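Local coordinates for protein alpha-galactosidase (Lactobacillus brevis, PDB 3MI6) that probably hydrolyses terminal, non-reducing alpha-D-galactose residues from alpha-galactosides, as a glycoside hydrolase of family 36, at residues I433-P436 with K437-P440; Q426-P429 with D430-I433; N335-E338 with A339-D343; R586-L590 with K591-A595. All blocks are in the same frame, centred on the assembly; numbering follows the deposited sequence.

Contact 1: I433-P436 with K437-P440; sequences IHAP and KSTP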
# COMPACT_ATOMS: atom_id res chain seq x y z
N ILE D 433 -36.96 29.99 12.67
CA ILE D 433 -35.90 29.61 13.61
C ILE D 433 -34.84 30.70 13.73
O ILE D 433 -34.06 30.95 12.81
CB ILE D 433 -35.22 28.32 13.16
CG1 ILE D 433 -36.24 27.19 13.14
CG2 ILE D 433 -34.06 27.99 14.07
CD1 ILE D 433 -35.62 25.82 12.94
N HIS D 434 -34.79 31.35 14.89
CA HIS D 434 -33.85 32.45 15.07
C HIS D 434 -33.39 32.56 16.50
O HIS D 434 -34.20 32.48 17.41
CB HIS D 434 -34.53 33.75 14.66
CG HIS D 434 -33.66 34.95 14.85
ND1 HIS D 434 -33.91 35.91 15.81
CD2 HIS D 434 -32.53 35.35 14.21
CE1 HIS D 434 -32.98 36.84 15.75
NE2 HIS D 434 -32.13 36.53 14.79
N ALA D 435 -32.10 32.74 16.72
CA ALA D 435 -31.58 32.95 18.07
C ALA D 435 -31.73 34.43 18.49
O ALA D 435 -31.30 35.34 17.78
CB ALA D 435 -30.15 32.49 18.17
N PRO D 436 -32.36 34.66 19.65
CA PRO D 436 -32.79 35.98 20.12
C PRO D 436 -32.02 37.23 19.63
O PRO D 436 -32.68 38.13 19.09
CB PRO D 436 -32.75 35.83 21.64
CG PRO D 436 -33.21 34.40 21.83
CD PRO D 436 -32.73 33.61 20.62
N LYS D 437 -30.70 37.32 19.79
CA LYS D 437 -30.06 38.59 19.44
C LYS D 437 -29.18 38.55 18.19
O LYS D 437 -28.50 39.52 17.84
CB LYS D 437 -29.26 39.15 20.63
CG LYS D 437 -30.05 40.14 21.50
CD LYS D 437 -30.71 39.44 22.68
CE LYS D 437 -29.68 38.98 23.72
NZ LYS D 437 -30.22 37.89 24.59
N SER D 438 -29.21 37.41 17.51
CA SER D 438 -28.23 37.12 16.49
C SER D 438 -28.61 37.70 15.14
O SER D 438 -29.76 38.07 14.91
CB SER D 438 -28.08 35.61 16.37
OG SER D 438 -29.28 35.06 15.87
N THR D 439 -27.61 37.79 14.26
CA THR D 439 -27.79 38.26 12.90
C THR D 439 -28.16 37.08 12.01
O THR D 439 -27.34 36.20 11.78
CB THR D 439 -26.48 38.86 12.36
OG1 THR D 439 -25.95 39.76 13.33
CG2 THR D 439 -26.70 39.59 11.04
N PRO D 440 -29.40 37.07 11.52
CA PRO D 440 -29.92 35.96 10.70
C PRO D 440 -29.04 35.70 9.49
O PRO D 440 -28.72 36.62 8.73
CB PRO D 440 -31.30 36.45 10.25
CG PRO D 440 -31.68 37.50 11.26
CD PRO D 440 -30.37 38.16 11.66

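Contact 2: Q426-P429 with D430-I433; sequences QQHP and DWLI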
# COMPACT_ATOMS: atom_id res chain seq x y z
N GLN D 426 -45.13 37.75 7.14
CA GLN D 426 -45.83 38.91 7.67
C GLN D 426 -46.95 38.49 8.61
O GLN D 426 -47.52 39.33 9.31
CB GLN D 426 -46.34 39.78 6.52
CG GLN D 426 -45.41 39.74 5.30
CD GLN D 426 -45.15 41.10 4.69
OE1 GLN D 426 -44.63 42.00 5.34
NE2 GLN D 426 -45.50 41.25 3.41
N GLN D 427 -47.25 37.20 8.64
CA GLN D 427 -48.31 36.65 9.48
C GLN D 427 -47.78 35.95 10.73
O GLN D 427 -48.47 35.88 11.76
CB GLN D 427 -49.19 35.67 8.70
CG GLN D 427 -50.06 36.33 7.65
CD GLN D 427 -50.93 37.42 8.25
OE1 GLN D 427 -51.05 38.52 7.69
NE2 GLN D 427 -51.53 37.13 9.41
N HIS D 428 -46.56 35.43 10.64
CA HIS D 428 -45.95 34.74 11.77
C HIS D 428 -44.43 34.84 11.72
O HIS D 428 -43.74 33.84 11.55
CB HIS D 428 -46.33 33.26 11.77
CG HIS D 428 -47.80 33.00 11.94
ND1 HIS D 428 -48.62 32.67 10.88
CD2 HIS D 428 -48.58 33.00 13.04
CE1 HIS D 428 -49.85 32.48 11.33
NE2 HIS D 428 -49.85 32.68 12.64
N PRO D 429 -43.90 36.06 11.87
CA PRO D 429 -42.44 36.19 11.87
C PRO D 429 -41.82 35.28 12.92
O PRO D 429 -40.72 34.76 12.70
CB PRO D 429 -42.22 37.66 12.24
CG PRO D 429 -43.47 38.36 11.83
CD PRO D 429 -44.58 37.35 12.04
N ASP D 430 -42.52 35.10 14.04
CA ASP D 430 -42.03 34.28 15.15
C ASP D 430 -41.89 32.80 14.79
O ASP D 430 -41.52 31.99 15.64
CB ASP D 430 -42.94 34.44 16.38
CG ASP D 430 -44.35 33.89 16.16
OD1 ASP D 430 -44.79 33.01 16.95
OD2 ASP D 430 -45.02 34.34 15.20
N TRP D 431 -42.18 32.45 13.54
CA TRP D 431 -42.08 31.07 13.06
C TRP D 431 -40.70 30.72 12.47
O TRP D 431 -40.37 29.54 12.35
CB TRP D 431 -43.18 30.78 12.04
CG TRP D 431 -44.52 30.47 12.64
CD1 TRP D 431 -44.90 30.66 13.94
CD2 TRP D 431 -45.66 29.92 11.96
NE1 TRP D 431 -46.21 30.25 14.11
CE2 TRP D 431 -46.69 29.80 12.92
CE3 TRP D 431 -45.90 29.52 10.65
CZ2 TRP D 431 -47.95 29.29 12.59
CZ3 TRP D 431 -47.15 29.02 10.32
CH2 TRP D 431 -48.16 28.90 11.29
N LEU D 432 -39.93 31.74 12.07
CA LEU D 432 -38.52 31.58 11.68
C LEU D 432 -37.62 31.13 12.83
O LEU D 432 -37.51 31.81 13.83
CB LEU D 432 -37.95 32.93 11.22
CG LEU D 432 -37.68 33.17 9.75
CD1 LEU D 432 -38.96 33.56 9.08
CD2 LEU D 432 -36.64 34.26 9.58
N ILE D 433 -36.96 29.99 12.67
CA ILE D 433 -35.90 29.61 13.61
C ILE D 433 -34.84 30.70 13.73
O ILE D 433 -34.06 30.95 12.81
CB ILE D 433 -35.22 28.32 13.16
CG1 ILE D 433 -36.24 27.19 13.14
CG2 ILE D 433 -34.06 27.99 14.07
CD1 ILE D 433 -35.62 25.82 12.94

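Contact 3: N335-E338 with A339-D343; sequences NNWE and ATYFD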
# COMPACT_ATOMS: atom_id res chain seq x y z
N ASN D 335 -39.64 16.77 -15.89
CA ASN D 335 -39.59 17.86 -14.93
C ASN D 335 -39.03 19.09 -15.65
O ASN D 335 -37.99 18.99 -16.33
CB ASN D 335 -38.68 17.44 -13.77
CG ASN D 335 -38.61 18.47 -12.65
OD1 ASN D 335 -38.68 19.68 -12.88
ND2 ASN D 335 -38.43 17.98 -11.42
N ASN D 336 -39.70 20.24 -15.52
CA ASN D 336 -39.32 21.46 -16.24
C ASN D 336 -38.21 22.33 -15.60
O ASN D 336 -37.90 23.40 -16.10
CB ASN D 336 -40.54 22.34 -16.48
CG ASN D 336 -41.11 22.90 -15.20
OD1 ASN D 336 -41.51 22.15 -14.32
ND2 ASN D 336 -41.14 24.23 -15.09
N TRP D 337 -37.62 21.84 -14.51
CA TRP D 337 -36.60 22.58 -13.77
C TRP D 337 -35.41 23.02 -14.65
O TRP D 337 -35.31 24.20 -14.98
CB TRP D 337 -36.15 21.81 -12.52
CG TRP D 337 -34.94 22.40 -11.79
CD1 TRP D 337 -33.78 21.77 -11.48
CD2 TRP D 337 -34.80 23.75 -11.30
NE1 TRP D 337 -32.92 22.63 -10.83
CE2 TRP D 337 -33.52 23.84 -10.70
CE3 TRP D 337 -35.62 24.88 -11.31
CZ2 TRP D 337 -33.06 25.01 -10.12
CZ3 TRP D 337 -35.16 26.04 -10.73
CH2 TRP D 337 -33.88 26.10 -10.14
N GLU D 338 -34.52 22.09 -15.00
CA GLU D 338 -33.34 22.40 -15.85
C GLU D 338 -33.74 22.77 -17.29
O GLU D 338 -32.89 23.14 -18.12
CB GLU D 338 -32.34 21.23 -15.87
CG GLU D 338 -31.65 20.90 -14.53
CD GLU D 338 -30.56 19.81 -14.67
OE1 GLU D 338 -29.75 19.88 -15.63
OE2 GLU D 338 -30.51 18.87 -13.82
N ALA D 339 -35.04 22.67 -17.58
CA ALA D 339 -35.57 22.95 -18.90
C ALA D 339 -35.95 24.41 -19.07
O ALA D 339 -35.74 24.99 -20.13
CB ALA D 339 -36.77 22.07 -19.17
N THR D 340 -36.51 25.02 -18.03
CA THR D 340 -37.00 26.39 -18.11
C THR D 340 -36.40 27.22 -16.96
O THR D 340 -36.09 28.40 -17.12
CB THR D 340 -38.54 26.44 -18.34
OG1 THR D 340 -39.19 25.52 -17.45
CG2 THR D 340 -38.90 26.08 -19.78
N TYR D 341 -36.22 26.59 -15.80
CA TYR D 341 -36.06 27.26 -14.51
C TYR D 341 -37.29 28.15 -14.30
O TYR D 341 -38.39 27.79 -14.72
CB TYR D 341 -34.76 28.07 -14.47
CG TYR D 341 -33.53 27.18 -14.62
CD1 TYR D 341 -33.01 26.48 -13.53
CD2 TYR D 341 -32.90 27.01 -15.86
CE1 TYR D 341 -31.90 25.66 -13.65
CE2 TYR D 341 -31.77 26.18 -16.00
CZ TYR D 341 -31.28 25.51 -14.89
OH TYR D 341 -30.18 24.69 -15.00
N PHE D 342 -37.13 29.31 -13.66
CA PHE D 342 -38.28 30.13 -13.27
C PHE D 342 -38.98 30.78 -14.47
O PHE D 342 -40.07 31.32 -14.34
CB PHE D 342 -37.87 31.21 -12.27
CG PHE D 342 -37.10 30.68 -11.10
CD1 PHE D 342 -37.75 30.05 -10.05
CD2 PHE D 342 -35.72 30.81 -11.05
CE1 PHE D 342 -37.03 29.56 -8.97
CE2 PHE D 342 -34.99 30.33 -9.97
CZ PHE D 342 -35.65 29.70 -8.93
N ASP D 343 -38.33 30.71 -15.63
CA ASP D 343 -38.82 31.37 -16.84
C ASP D 343 -39.84 30.51 -17.58
O ASP D 343 -39.52 29.87 -18.59
CB ASP D 343 -37.66 31.76 -17.77
CG ASP D 343 -38.11 32.47 -19.05
OD1 ASP D 343 -39.28 32.90 -19.15
OD2 ASP D 343 -37.28 32.60 -19.97

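Contact 4: R586-L590 with K591-A595; sequences RITSL and KTRGA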
# COMPACT_ATOMS: atom_id res chain seq x y z
N ARG D 586 -19.64 19.21 -18.69
CA ARG D 586 -19.33 18.02 -19.47
C ARG D 586 -20.36 17.82 -20.59
O ARG D 586 -21.51 18.21 -20.45
CB ARG D 586 -19.25 16.79 -18.55
CG ARG D 586 -19.22 15.47 -19.28
CD ARG D 586 -18.55 14.39 -18.45
NE ARG D 586 -17.34 14.89 -17.79
CZ ARG D 586 -17.19 15.00 -16.46
NH1 ARG D 586 -18.15 14.63 -15.61
NH2 ARG D 586 -16.04 15.47 -15.98
N ILE D 587 -19.93 17.26 -21.71
CA ILE D 587 -20.82 16.91 -22.80
C ILE D 587 -20.78 15.41 -22.90
O ILE D 587 -19.72 14.82 -22.75
CB ILE D 587 -20.36 17.49 -24.17
CG1 ILE D 587 -20.30 19.02 -24.15
CG2 ILE D 587 -21.28 17.00 -25.30
CD1 ILE D 587 -19.81 19.62 -25.47
N THR D 588 -21.92 14.80 -23.18
CA THR D 588 -22.06 13.35 -23.14
C THR D 588 -23.06 12.89 -24.18
O THR D 588 -24.00 13.61 -24.48
CB THR D 588 -22.55 12.95 -21.75
OG1 THR D 588 -21.43 12.82 -20.86
CG2 THR D 588 -23.29 11.66 -21.82
N SER D 589 -22.90 11.71 -24.74
CA SER D 589 -23.90 11.26 -25.71
C SER D 589 -25.28 11.13 -25.08
O SER D 589 -25.40 10.91 -23.87
CB SER D 589 -23.50 9.91 -26.31
OG SER D 589 -23.49 8.92 -25.30
N LEU D 590 -26.33 11.25 -25.87
CA LEU D 590 -27.66 11.00 -25.32
C LEU D 590 -27.81 9.52 -24.92
O LEU D 590 -28.55 9.19 -23.99
CB LEU D 590 -28.73 11.43 -26.31
CG LEU D 590 -30.19 11.16 -26.00
CD1 LEU D 590 -30.61 11.76 -24.68
CD2 LEU D 590 -31.00 11.74 -27.14
N LYS D 591 -27.11 8.64 -25.62
CA LYS D 591 -27.13 7.21 -25.31
C LYS D 591 -26.59 6.91 -23.91
O LYS D 591 -27.14 6.10 -23.19
CB LYS D 591 -26.35 6.42 -26.37
CG LYS D 591 -26.22 4.93 -26.10
CD LYS D 591 -25.07 4.31 -26.91
CE LYS D 591 -25.05 2.79 -26.71
NZ LYS D 591 -23.85 2.10 -27.32
N THR D 592 -25.53 7.59 -23.52
CA THR D 592 -24.94 7.33 -22.22
C THR D 592 -25.78 7.91 -21.08
O THR D 592 -26.07 7.21 -20.11
CB THR D 592 -23.49 7.84 -22.15
OG1 THR D 592 -22.70 7.18 -23.16
CG2 THR D 592 -22.89 7.57 -20.78
N ARG D 593 -26.17 9.19 -21.19
CA ARG D 593 -27.08 9.81 -20.23
C ARG D 593 -28.30 8.93 -19.99
O ARG D 593 -28.71 8.72 -18.84
CB ARG D 593 -27.53 11.22 -20.66
CG ARG D 593 -26.39 12.11 -21.07
CD ARG D 593 -26.75 13.57 -21.09
NE ARG D 593 -27.83 13.95 -22.02
CZ ARG D 593 -27.67 14.27 -23.30
NH1 ARG D 593 -26.48 14.22 -23.87
NH2 ARG D 593 -28.72 14.62 -24.03
N GLY D 594 -28.87 8.41 -21.07
CA GLY D 594 -29.97 7.47 -20.97
C GLY D 594 -29.59 6.23 -20.18
O GLY D 594 -30.34 5.82 -19.29
N ALA D 595 -28.42 5.67 -20.50
CA ALA D 595 -28.00 4.36 -19.99
C ALA D 595 -27.56 4.33 -18.53
O ALA D 595 -27.67 3.31 -17.87
CB ALA D 595 -26.90 3.76 -20.89

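Contact 1: I433-P436 with K437-P440
The carbonyl oxygen of Ala435 takes two hydrogen bonds from Ser438. The backbone bond, Ser438 N to Ala435 O, is 3.0 Å long and almost straight at 170° about the hydrogen; it closes a type I beta turn whose inner residues are Pro436 and Lys437. The second comes from the hydroxyl, with Ser438 OG 2.8 Å from the same Ala435 O. It is possible because OG sits between the backbone N and the carbonyl carbon (chi1 66°), which swings it back over the start of the turn. Ser438 also accepts a bond: His434 NE2 donates to Ser438 O at 2.8 Å. The oxygen lies at the edge of the imidazole, close to its plane, whereas the N-H meets the carbonyl from above the carbonyl plane, 45° out of it. Since NE2 is the donor here, that nitrogen carries a proton.

Packing is modest. Ala435 CB rests 3.6 Å from Ser438 OG, and Pro440 CG touches the imidazole obliquely, 3.7 Å from His434 NE2. Phe488 of the same chain lies against Ala435 and Pro436, while Pro440 leans on Phe447 of strand 447-448. A second subunit covers the turn as well: its Glu102 accepts from Thr439 N and packs on Ser438, and its Ile100 meets Ala435.

Three bonds thus converge on one serine, two given by it and one received by its carbonyl. Ala435 O has two donors, and Ser438 has its hydroxyl, N-H and C=O all engaged, which would be expected to hold the turn in one conformation.

Contact 2: Q426-P429 with D430-I433
Asp430 turns its carboxylate back toward His428, with OD2 at the edge of the imidazole and 3.6 Å from His428 CA. At chi1 66° its CG stands close to both main-chain neighbours of CA, and this rotation carries the group back along the chain. The other oxygen, OD1, makes a long, weak ion pair with Arg453.

Trp431 follows and carries most of the contact. Its backbone N donates to His428 O at 2.9 Å, the i to i+3 spacing of a 3-10 turn, and its indole lies against the imidazole, the two side chains running alongside with a common direction. The planes differ by 8° and the imidazole and six-membered ring centroids are 3.9 Å apart, the geometry of an offset stack. Nearer the backbone, His428 CB makes a CH-pi contact over the five-membered ring, 3.4 Å from its centroid and 12° off the normal. One indole face is therefore covered by both the methylene and the ring of a single histidine.

This short 3-10 turn belongs to the long loop between strands 417-418 and 447-448 of the barrel domain. The indole also meets Tyr459 of helix 454-471 edge-to-face, which ties the turn to that helix.

Leu432 repeats the backbone spacing: its N bonds to Pro429 O at 3.2 Å, while its CB lies 3.6 Å from that same Pro429 O. Its side chain also packs on Tyr425 and on Phe447 of strand 447-448.

Contact 3: N335-E338 with A339-D343
The short helix 337-340, directly after barrel strand 333-335, is capped at its start by Asn335 and flanked by an aromatic cluster in which Trp337, its first residue, meets Tyr341 and Phe342, just beyond its last. Asn335 OD1 accepts from Trp337 N at 2.9 Å, while Asn335 ND2 is bonded to Asp367, a predicted substrate-binding residue. Asn336 O then receives Thr340 N and, at 2.8 Å, Thr340 OG1, one donor on each side of the carbonyl plane; Tyr341 N closes on Trp337 O at 2.7 Å.

With CG anti to the backbone N (chi1 172°), the Trp337 indole is carried toward Tyr341 and Phe342. There the edge of Tyr341 is presented to its face, CD1 lying 3.5 Å from Trp337 CH2 and the planes at 74°. The indole in turn offers its own edge to the face of Phe342, at 78°, with CZ3 4.1 Å from Phe342 CZ. Glu338 CA makes a CH-pi contact over the Tyr341 ring, 4.2 Å from the ring centroid. A leucine in place of Trp337 would probably leave both neighbouring rings without their edge-to-face partner and open a gap between them.

The polar ends have partners outside the segments: Tyr341 OH bonds to Asp582 and Glu338 OE2 to Thr551. The carboxylate of Glu338 also lies near that of Glu605, so one of the two acids may be protonated or its ionisation shifted.

Contact 4: R586-L590 with K591-A595
Two rotations bring the groups together: at chi1 64° Ser589 OG is tucked in beside both of its backbone neighbours, facing the first turn of the helix, and the Arg593 chain bends at chi3 (-61°), bringing its guanidinium back beside Leu590 at the helix start and its edge toward Thr588 O. Ser589 is thus the N-cap of helix 590-597, its OG accepting from Thr592 N at 3.0 Å with an angle of 149° at the hydrogen. The main-chain bonds of the helix begin here, Arg593 N to Ser589 O and then Gly594 N to Leu590 O at 3.0 Å.

Leu590 CA lies over one face of the Arg593 guanidinium, 3.6 Å from its plane and offset toward the rim, while Thr588 O lies at the edge, in that plane, on the Arg593 NH1 side. Leu590 CD1 comes within 3.5 Å of Arg593 NH2, a van der Waals touch, the leucine running roughly perpendicular to the arginine chain. Further back, Thr588 CG2 packs on the methylene part of the arginine and lies 3.8 Å from Thr592 CB. Exchanging Arg593 for an alanine would probably leave Thr588 O without its close cationic neighbour and uncover the Leu590 backbone along the side where the guanidinium lies.

Around this start of the helix, Ala553 of helix 553-566 packs on Thr588, Thr592 and Arg593, and Val576 of strand 572-576 touches Leu590 and Arg593. Thr592 OG1 bonds to Phe727 O and Lys591 NZ to Thr729 O, joining the barrel helix to the C-terminal part of the chain, while Leu590 rests on Gln618 and Val619 of helix 613-628.

How the contacts relate
All four contacts are local turns or helix starts within the catalytic barrel domain. Contacts 1 and 2 follow one another in a single loop, share Ile433 and have centres 12 Å apart; of the two, only contact 1 reaches a neighbouring chain of the assembly. Contact 3 is the one beside the predicted substrate site, the Asn335 side chain lying about 3 Å from those of Asp367 and Lys477. Contact 4 is its nearest companion, with centres 20 Å and nearest atoms about 9 Å apart, but without touching it. The outer loop is remote from both: contacts 1 and 3 have centres 34 Å apart, contacts 1 and 4 46 Å.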